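Local coordinates for cytolethal distending toxin subunit A (Haemophilus ducreyi, PDB 1SR4), which probably pairs with CdtC, as a lectin-type subunit, to deliver the genotoxic subunit CdtB of a tripartite cytotoxin, at residues I154-V168 with T177-Q191. Numbering follows the deposited sequence.
Sequences IKSVSQGRCVTYNPV and TLSVCDGATEPSRDQ
Four backbone hydrogen bonds pair Cys-162 with Ser-179 and Thr-164 with Thr-177, which identifies strands 162-165 and 177-179 as an antiparallel beta hairpin of the ricin-type beta-trefoil lectin domain. Beyond it the partner changes: Tyr-165 N and O bond to Asp-190 O and N, a single bridge, and Val-168 N bonds to Pro-187 O, within the type I turn from Glu-186 to Arg-189. One water also bridges three backbone positions, accepting from Ile-154 N and donating to Val-163 O and Gln-191 O.

Covalently, Cys-162 SG and Cys-181 SG close a disulfide with chi3 94°, tying strand 162-165 to the loop after strand 177-179. The Lys-155 aliphatic chain packs against it, CG 3.8 Å from Cys-181 SG.

A polar cluster centres on Thr-164 OG1, which receives Ser-179 OG at 2.7 Å and Gln-191 NE2 at 3.1 Å, the latter nearly in the amide plane, while itself donating to Cys-162 O. With OG1 anti to the carbonyl carbon (chi1 -50°), its CG2 is left to pack on Arg-189 CG at 3.6 Å. The Arg-189 guanidinium also donates to Ser-179 OG and forms a salt bridge with Asp-182, tying the loop to this cluster.

Among apolar and flat groups, Leu-178 sends CD2 to Val-163 CG2 (3.9 Å) and CD1 against the Gln-159 amide, 3.4 Å from OE1. That OE1 takes both NE and NH2 of Arg-161 in the guanidinium plane, while Leu-178 O sits over one face without a hydrogen bond; NH2 also bonds Asn-126 OD1, and Gln-159 NE2 Gly-125 O. Pro-167 CG touches Asp-190 CB at 3.4 Å. Asp-190 lies alongside Tyr-165, carboxylate and ring planes 8° apart; Asp-190 OD1 bonds Thr-192 OG1 and Tyr-165 OH bonds Thr-192 O. Asp-190 CB makes a CH-pi contact over the Tyr-165 ring, 4.1 Å from its centroid and 26° off the normal.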
loop_
_atom_site.group_PDB
_atom_site.type_symbol
_atom_site.label_atom_id
_atom_site.label_comp_id
_atom_site.label_asym_id
_atom_site.label_seq_id
_atom_site.Cartn_x
_atom_site.Cartn_y
_atom_site.Cartn_z
ATOM N N ILE A 154 1.643 -3.458 -17.066
ATOM C CA ILE A 154 2.112 -4.829 -16.860
ATOM C C ILE A 154 2.977 -5.290 -18.030
ATOM O O ILE A 154 2.494 -5.447 -19.153
ATOM C CB ILE A 154 0.929 -5.773 -16.705
ATOM C CG1 ILE A 154 0.013 -5.271 -15.574
ATOM C CG2 ILE A 154 1.428 -7.171 -16.421
ATOM C CD1 ILE A 154 -1.300 -6.054 -15.428
ATOM N N LYS A 155 4.255 -5.513 -17.753
ATOM C CA LYS A 155 5.191 -5.906 -18.797
ATOM C C LYS A 155 5.622 -7.366 -18.737
ATOM O O LYS A 155 6.124 -7.842 -17.710
ATOM C CB LYS A 155 6.427 -5.002 -18.716
ATOM C CG LYS A 155 7.395 -5.124 -19.881
ATOM C CD LYS A 155 8.537 -4.135 -19.686
ATOM C CE LYS A 155 9.426 -4.040 -20.918
ATOM N NZ LYS A 155 10.590 -3.136 -20.650
ATOM N N SER A 156 5.401 -8.080 -19.836
ATOM C CA SER A 156 5.826 -9.471 -19.927
ATOM C C SER A 156 7.354 -9.437 -19.945
ATOM O O SER A 156 7.963 -8.752 -20.777
ATOM C CB SER A 156 5.323 -10.110 -21.224
ATOM O OG SER A 156 6.034 -11.319 -21.485
ATOM N N VAL A 157 7.986 -10.159 -19.034
ATOM C CA VAL A 157 9.443 -10.165 -19.019
ATOM C C VAL A 157 9.999 -11.007 -20.170
ATOM O O VAL A 157 11.001 -10.641 -20.790
ATOM C CB VAL A 157 9.985 -10.698 -17.687
ATOM C CG1 VAL A 157 11.505 -10.836 -17.764
ATOM C CG2 VAL A 157 9.588 -9.741 -16.552
ATOM N N SER A 158 9.346 -12.122 -20.477
ATOM C CA SER A 158 9.834 -12.969 -21.560
ATOM C C SER A 158 9.691 -12.277 -22.909
ATOM O O SER A 158 10.549 -12.419 -23.777
ATOM C CB SER A 158 9.074 -14.300 -21.592
ATOM O OG SER A 158 7.731 -14.061 -21.929
ATOM N N GLN A 159 8.621 -11.513 -23.094
ATOM C CA GLN A 159 8.422 -10.832 -24.374
ATOM C C GLN A 159 8.921 -9.403 -24.439
ATOM O O GLN A 159 9.248 -8.909 -25.512
ATOM C CB GLN A 159 6.939 -10.841 -24.772
ATOM C CG GLN A 159 6.435 -12.218 -25.150
ATOM C CD GLN A 159 5.165 -12.159 -25.972
ATOM O OE1 GLN A 159 4.856 -11.133 -26.576
ATOM N NE2 GLN A 159 4.429 -13.270 -26.017
ATOM N N GLY A 160 8.972 -8.732 -23.301
ATOM C CA GLY A 160 9.401 -7.350 -23.318
ATOM C C GLY A 160 8.266 -6.496 -23.854
ATOM O O GLY A 160 8.500 -5.387 -24.330
ATOM N N ARG A 161 7.034 -7.012 -23.791
ATOM C CA ARG A 161 5.869 -6.279 -24.291
ATOM C C ARG A 161 4.843 -6.091 -23.165
ATOM O O ARG A 161 4.828 -6.851 -22.207
ATOM C CB ARG A 161 5.239 -7.029 -25.468
ATOM C CG ARG A 161 6.151 -7.113 -26.701
ATOM C CD ARG A 161 5.356 -7.410 -27.976
ATOM N NE ARG A 161 4.759 -8.748 -27.993
ATOM C CZ ARG A 161 3.935 -9.170 -28.953
ATOM N NH1 ARG A 161 3.620 -8.362 -29.952
ATOM N NH2 ARG A 161 3.428 -10.391 -28.924
ATOM N N CYS A 162 3.988 -5.084 -23.291
ATOM C CA CYS A 162 3.003 -4.785 -22.265
ATOM C C CYS A 162 1.582 -5.239 -22.568
ATOM O O CYS A 162 1.152 -5.275 -23.722
ATOM C CB CYS A 162 3.043 -3.280 -21.972
ATOM S SG CYS A 162 4.551 -2.853 -21.039
ATOM N N VAL A 163 0.862 -5.587 -21.505
ATOM C CA VAL A 163 -0.522 -6.050 -21.602
ATOM C C VAL A 163 -1.389 -4.863 -22.023
ATOM O O VAL A 163 -1.500 -3.860 -21.315
ATOM C CB VAL A 163 -0.978 -6.626 -20.255
ATOM C CG1 VAL A 163 -2.408 -7.158 -20.355
ATOM C CG2 VAL A 163 -0.004 -7.733 -19.837
ATOM N N THR A 164 -2.008 -5.005 -23.189
ATOM C CA THR A 164 -2.814 -3.963 -23.820
ATOM C C THR A 164 -4.267 -4.389 -23.989
ATOM O O THR A 164 -4.552 -5.572 -24.179
ATOM C CB THR A 164 -2.213 -3.678 -25.222
ATOM O OG1 THR A 164 -0.803 -3.463 -25.082
ATOM C CG2 THR A 164 -2.869 -2.470 -25.890
ATOM N N TYR A 165 -5.190 -3.426 -23.943
ATOM C CA TYR A 165 -6.605 -3.747 -24.112
ATOM C C TYR A 165 -7.352 -2.541 -24.661
ATOM O O TYR A 165 -6.851 -1.423 -24.610
ATOM C CB TYR A 165 -7.231 -4.156 -22.769
ATOM C CG TYR A 165 -7.214 -3.043 -21.747
ATOM C CD1 TYR A 165 -8.327 -2.208 -21.567
ATOM C CD2 TYR A 165 -6.073 -2.806 -20.983
ATOM C CE1 TYR A 165 -8.297 -1.158 -20.643
ATOM C CE2 TYR A 165 -6.023 -1.766 -20.060
ATOM C CZ TYR A 165 -7.129 -0.942 -19.892
ATOM O OH TYR A 165 -7.042 0.108 -18.999
ATOM N N ASN A 166 -8.553 -2.778 -25.181
ATOM C CA ASN A 166 -9.371 -1.694 -25.701
ATOM C C ASN A 166 -10.419 -1.316 -24.658
ATOM O O ASN A 166 -11.305 -2.101 -24.362
ATOM C CB ASN A 166 -10.083 -2.133 -26.987
ATOM C CG ASN A 166 -10.846 -3.449 -26.817
ATOM O OD1 ASN A 166 -10.281 -4.468 -26.383
ATOM N ND2 ASN A 166 -12.131 -3.438 -27.168
ATOM N N PRO A 167 -10.312 -0.116 -24.079
ATOM C CA PRO A 167 -11.269 0.351 -23.076
ATOM C C PRO A 167 -12.681 0.317 -23.677
ATOM O O PRO A 167 -13.613 -0.209 -23.066
ATOM C CB PRO A 167 -10.811 1.782 -22.807
ATOM C CG PRO A 167 -9.327 1.685 -22.936
ATOM C CD PRO A 167 -9.158 0.801 -24.180
ATOM N N VAL A 168 -12.827 0.876 -24.881
ATOM C CA VAL A 168 -14.123 0.904 -25.554
ATOM C C VAL A 168 -14.389 -0.408 -26.288
ATOM O O VAL A 168 -13.531 -0.922 -27.015
ATOM C CB VAL A 168 -14.213 2.091 -26.558
ATOM C CG1 VAL A 168 -15.488 2.002 -27.373
ATOM C CG2 VAL A 168 -14.189 3.412 -25.799
ATOM N N THR A 177 -4.107 -8.079 -25.368
ATOM C CA THR A 177 -2.983 -8.425 -26.222
ATOM C C THR A 177 -1.688 -7.950 -25.597
ATOM O O THR A 177 -1.690 -7.360 -24.513
ATOM C CB THR A 177 -3.118 -7.736 -27.603
ATOM O OG1 THR A 177 -3.196 -6.316 -27.416
ATOM C CG2 THR A 177 -4.391 -8.190 -28.329
ATOM N N LEU A 178 -0.584 -8.214 -26.291
ATOM C CA LEU A 178 0.730 -7.765 -25.859
ATOM C C LEU A 178 1.273 -6.886 -26.986
ATOM O O LEU A 178 1.213 -7.267 -28.156
ATOM C CB LEU A 178 1.663 -8.953 -25.648
ATOM C CG LEU A 178 1.372 -9.811 -24.422
ATOM C CD1 LEU A 178 2.318 -11.005 -24.383
ATOM C CD2 LEU A 178 1.547 -8.939 -23.172
ATOM N N SER A 179 1.766 -5.699 -26.653
ATOM C CA SER A 179 2.331 -4.825 -27.680
ATOM C C SER A 179 3.399 -3.918 -27.081
ATOM O O SER A 179 3.652 -3.954 -25.872
ATOM C CB SER A 179 1.234 -3.994 -28.373
ATOM O OG SER A 179 0.557 -3.169 -27.445
ATOM N N VAL A 180 4.028 -3.100 -27.917
ATOM C CA VAL A 180 5.092 -2.233 -27.441
ATOM C C VAL A 180 4.630 -1.398 -26.247
ATOM O O VAL A 180 3.522 -0.853 -26.240
ATOM C CB VAL A 180 5.620 -1.318 -28.592
ATOM C CG1 VAL A 180 4.508 -0.408 -29.095
ATOM C CG2 VAL A 180 6.804 -0.508 -28.114
ATOM N N CYS A 181 5.482 -1.306 -25.232
ATOM C CA CYS A 181 5.151 -0.546 -24.031
ATOM C C CYS A 181 5.268 0.954 -24.210
ATOM O O CYS A 181 6.324 1.514 -23.960
ATOM C CB CYS A 181 6.072 -0.955 -22.878
ATOM S SG CYS A 181 6.017 -2.726 -22.450
ATOM N N ASP A 182 4.206 1.622 -24.638
ATOM C CA ASP A 182 4.298 3.069 -24.782
ATOM C C ASP A 182 3.429 3.787 -23.753
ATOM O O ASP A 182 3.428 5.020 -23.681
ATOM C CB ASP A 182 3.923 3.509 -26.194
ATOM C CG ASP A 182 2.634 2.886 -26.683
ATOM O OD1 ASP A 182 1.775 2.516 -25.847
ATOM O OD2 ASP A 182 2.478 2.781 -27.916
ATOM N N GLY A 183 2.712 3.017 -22.942
ATOM C CA GLY A 183 1.872 3.619 -21.919
ATOM C C GLY A 183 0.695 4.392 -22.483
ATOM O O GLY A 183 0.192 5.335 -21.869
ATOM N N ALA A 184 0.239 3.992 -23.658
ATOM C CA ALA A 184 -0.889 4.669 -24.276
ATOM C C ALA A 184 -2.146 4.522 -23.412
ATOM O O ALA A 184 -2.301 3.538 -22.699
ATOM C CB ALA A 184 -1.145 4.090 -25.660
ATOM N N THR A 185 -3.016 5.527 -23.465
ATOM C CA THR A 185 -4.284 5.504 -22.742
ATOM C C THR A 185 -5.360 6.052 -23.685
ATOM O O THR A 185 -5.950 7.087 -23.428
ATOM C CB THR A 185 -4.248 6.362 -21.439
ATOM O OG1 THR A 185 -3.853 7.704 -21.754
ATOM C CG2 THR A 185 -3.264 5.764 -20.418
ATOM N N GLU A 186 -5.596 5.339 -24.779
ATOM C CA GLU A 186 -6.586 5.737 -25.774
ATOM C C GLU A 186 -7.817 4.833 -25.707
ATOM O O GLU A 186 -7.756 3.720 -25.180
ATOM C CB GLU A 186 -5.996 5.636 -27.191
ATOM C CG GLU A 186 -4.770 6.497 -27.460
ATOM C CD GLU A 186 -5.028 7.979 -27.214
ATOM O OE1 GLU A 186 -6.045 8.504 -27.718
ATOM O OE2 GLU A 186 -4.214 8.621 -26.519
ATOM N N PRO A 187 -8.944 5.293 -26.276
ATOM C CA PRO A 187 -10.205 4.535 -26.297
ATOM C C PRO A 187 -10.060 3.133 -26.885
ATOM O O PRO A 187 -10.721 2.192 -26.436
ATOM C CB PRO A 187 -11.115 5.424 -27.140
ATOM C CG PRO A 187 -10.663 6.803 -26.727
ATOM C CD PRO A 187 -9.154 6.663 -26.785
ATOM N N SER A 188 -9.193 2.989 -27.884
ATOM C CA SER A 188 -9.000 1.686 -28.527
ATOM C C SER A 188 -7.741 0.962 -28.096
ATOM O O SER A 188 -7.495 -0.161 -28.514
ATOM C CB SER A 188 -8.947 1.851 -30.055
ATOM O OG SER A 188 -7.785 2.585 -30.445
ATOM N N ARG A 189 -6.934 1.594 -27.262
ATOM C CA ARG A 189 -5.676 0.977 -26.852
ATOM C C ARG A 189 -5.181 1.631 -25.560
ATOM O O ARG A 189 -4.791 2.798 -25.558
ATOM C CB ARG A 189 -4.652 1.168 -27.982
ATOM C CG ARG A 189 -3.261 0.628 -27.688
ATOM C CD ARG A 189 -2.349 0.676 -28.932
ATOM N NE ARG A 189 -1.098 -0.039 -28.678
ATOM C CZ ARG A 189 -0.048 0.486 -28.059
ATOM N NH1 ARG A 189 -0.088 1.746 -27.644
ATOM N NH2 ARG A 189 1.028 -0.262 -27.809
ATOM N N ASP A 190 -5.209 0.877 -24.468
ATOM C CA ASP A 190 -4.789 1.405 -23.168
ATOM C C ASP A 190 -3.899 0.345 -22.527
ATOM O O ASP A 190 -4.083 -0.855 -22.771
ATOM C CB ASP A 190 -6.029 1.644 -22.312
ATOM C CG ASP A 190 -5.778 2.558 -21.116
ATOM O OD1 ASP A 190 -4.713 2.502 -20.461
ATOM O OD2 ASP A 190 -6.699 3.326 -20.796
ATOM N N GLN A 191 -2.919 0.775 -21.737
ATOM C CA GLN A 191 -2.038 -0.184 -21.092
ATOM C C GLN A 191 -2.007 0.024 -19.585
ATOM O O GLN A 191 -1.148 -0.541 -18.901
ATOM C CB GLN A 191 -0.609 -0.090 -21.654
ATOM C CG GLN A 191 -0.496 -0.399 -23.143
ATOM C CD GLN A 191 0.944 -0.376 -23.636
ATOM O OE1 GLN A 191 1.746 0.458 -23.201
ATOM N NE2 GLN A 191 1.277 -1.283 -24.558
HETATM O O HOH W 1 0.107 -2.813 -19.366
HETATM O O HOH W 2 7.877 -2.804 -25.372
#